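Local coordinates for mandelate racemase/muconate lactonizing enzyme-like protein (Rubrobacter xylanophilus DSM 9941, PDB 2QQ6) that binds magnesium and probably acts as a lyase or related enzyme of the mandelate racemase/muconate lactonizing enzyme group in the enolase superfamily, at residues 20-25 with 38-43. Numbering follows the deposited sequence.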
loop_
_atom_site.group_PDB
_atom_site.type_symbol
_atom_site.label_atom_id
_atom_site.label_comp_id
_atom_site.label_asym_id
_atom_site.label_seq_id
_atom_site.Cartn_x
_atom_site.Cartn_y
_atom_site.Cartn_z
ATOM N N GLY B 20 -5.803 5.218 -18.410
ATOM C CA GLY B 20 -5.318 6.183 -17.450
ATOM C C GLY B 20 -3.812 6.249 -17.640
ATOM O O GLY B 20 -3.232 5.324 -18.211
ATOM N N PRO B 21 -3.142 7.336 -17.215
ATOM C CA PRO B 21 -1.680 7.403 -17.391
ATOM C C PRO B 21 -0.965 6.184 -16.803
ATOM O O PRO B 21 -0.957 5.989 -15.585
ATOM C CB PRO B 21 -1.302 8.697 -16.674
ATOM C CG PRO B 21 -2.479 8.946 -15.724
ATOM C CD PRO B 21 -3.652 8.545 -16.548
ATOM N N SER B 22 -0.348 5.381 -17.663
ATOM C CA SER B 22 0.313 4.180 -17.194
ATOM C C SER B 22 1.804 4.123 -17.454
ATOM O O SER B 22 2.248 4.234 -18.593
ATOM C CB SER B 22 -0.351 2.976 -17.829
ATOM O OG SER B 22 -1.750 3.098 -17.704
ATOM N N VAL B 23 2.571 3.926 -16.385
ATOM C CA VAL B 23 4.022 3.828 -16.486
ATOM C C VAL B 23 4.494 2.555 -17.215
ATOM O O VAL B 23 4.099 1.434 -16.885
ATOM C CB VAL B 23 4.683 3.875 -15.089
ATOM C CG1 VAL B 23 6.192 3.684 -15.218
ATOM C CG2 VAL B 23 4.365 5.203 -14.413
ATOM N N LEU B 24 5.347 2.755 -18.212
ATOM C CA LEU B 24 5.899 1.663 -18.996
ATOM C C LEU B 24 7.326 1.422 -18.506
ATOM O O LEU B 24 8.074 2.370 -18.258
ATOM C CB LEU B 24 5.901 2.042 -20.471
ATOM C CG LEU B 24 5.445 0.962 -21.455
ATOM C CD1 LEU B 24 4.005 0.548 -21.139
ATOM C CD2 LEU B 24 5.559 1.499 -22.886
ATOM N N VAL B 25 7.705 0.159 -18.357
ATOM C CA VAL B 25 9.037 -0.137 -17.864
ATOM C C VAL B 25 9.852 -0.949 -18.830
ATOM O O VAL B 25 9.383 -1.934 -19.399
ATOM C CB VAL B 25 8.991 -0.878 -16.518
ATOM C CG1 VAL B 25 10.407 -1.216 -16.058
ATOM C CG2 VAL B 25 8.285 -0.013 -15.483
ATOM N N CYS B 38 2.866 -0.908 -15.955
ATOM C CA CYS B 38 2.289 -0.793 -14.622
ATOM C C CYS B 38 0.803 -0.476 -14.730
ATOM O O CYS B 38 0.320 -0.023 -15.772
ATOM C CB CYS B 38 2.966 0.327 -13.824
ATOM S SG CYS B 38 4.668 0.022 -13.252
ATOM N N TYR B 39 0.080 -0.732 -13.644
ATOM C CA TYR B 39 -1.342 -0.446 -13.572
ATOM C C TYR B 39 -1.459 1.062 -13.360
ATOM O O TYR B 39 -0.565 1.696 -12.795
ATOM C CB TYR B 39 -1.954 -1.199 -12.389
ATOM C CG TYR B 39 -3.319 -0.705 -11.951
ATOM C CD1 TYR B 39 -4.487 -1.226 -12.506
ATOM C CD2 TYR B 39 -3.440 0.303 -10.984
ATOM C CE1 TYR B 39 -5.738 -0.755 -12.109
ATOM C CE2 TYR B 39 -4.681 0.778 -10.589
ATOM C CZ TYR B 39 -5.824 0.246 -11.156
ATOM O OH TYR B 39 -7.054 0.725 -10.784
ATOM N N PRO B 40 -2.548 1.667 -13.837
ATOM C CA PRO B 40 -2.718 3.113 -13.661
ATOM C C PRO B 40 -3.027 3.490 -12.215
ATOM O O PRO B 40 -4.175 3.680 -11.836
ATOM C CB PRO B 40 -3.862 3.440 -14.610
ATOM C CG PRO B 40 -4.659 2.150 -14.633
ATOM C CD PRO B 40 -3.575 1.115 -14.735
ATOM N N SER B 41 -1.992 3.613 -11.401
ATOM C CA SER B 41 -2.199 3.956 -10.008
ATOM C C SER B 41 -1.681 5.341 -9.625
ATOM O O SER B 41 -0.555 5.721 -9.969
ATOM C CB SER B 41 -1.543 2.898 -9.121
ATOM O OG SER B 41 -1.824 3.142 -7.757
ATOM N N ALA B 42 -2.524 6.090 -8.917
ATOM C CA ALA B 42 -2.182 7.425 -8.430
ATOM C C ALA B 42 -1.470 8.220 -9.512
ATOM O O ALA B 42 -1.732 8.006 -10.701
ATOM C CB ALA B 42 -1.309 7.296 -7.198
ATOM N N PRO B 43 -0.581 9.162 -9.130
ATOM C CA PRO B 43 0.078 9.893 -10.210
ATOM C C PRO B 43 1.190 9.040 -10.798
ATOM O O PRO B 43 2.091 8.600 -10.082
ATOM C CB PRO B 43 0.600 11.134 -9.506
ATOM C CG PRO B 43 0.942 10.608 -8.154
ATOM C CD PRO B 43 -0.265 9.785 -7.829
#
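Cys38 N donates to Val23 O at 2.8 Å, and the N-H points almost straight at the oxygen (172°). This bond carries the antiparallel pairing of strands 21-29 and 32-37 one residue past the end of the second strand. The side chain of Cys38 lies alongside the same partner. Its CB lies 3.4 Å from Val23 O and packs against Val23 CB at 4.1 Å. Its SG, anti to the carbonyl carbon (chi1 -72°), lies 3.9 Å from Val23 O and runs on to Val25 CG2 at 4.2 Å. Ile47 of helix 44-53 touches both Val23 and Cys38, and both residues are buried. Ser22 CB rests on Cys38 O at 3.7 Å. Its OG meets Pro40 CB at 3.8 Å and donates to Gly20 O at 2.7 Å, from above the carbonyl plane. The hydroxyl ties its strand to the residue just before it, with Pro40 CB and CD against the oxygen. Pro40 is the centre of an inverse gamma turn in the loop between strand 32-37 and helix 44-53. Just before it, Tyr39 OH hydrogen-bonds Phe79 O of the second subunit. The arrangement is the strand-to-helix connection of the enolase-type N-terminal domain, after its three-stranded antiparallel meander.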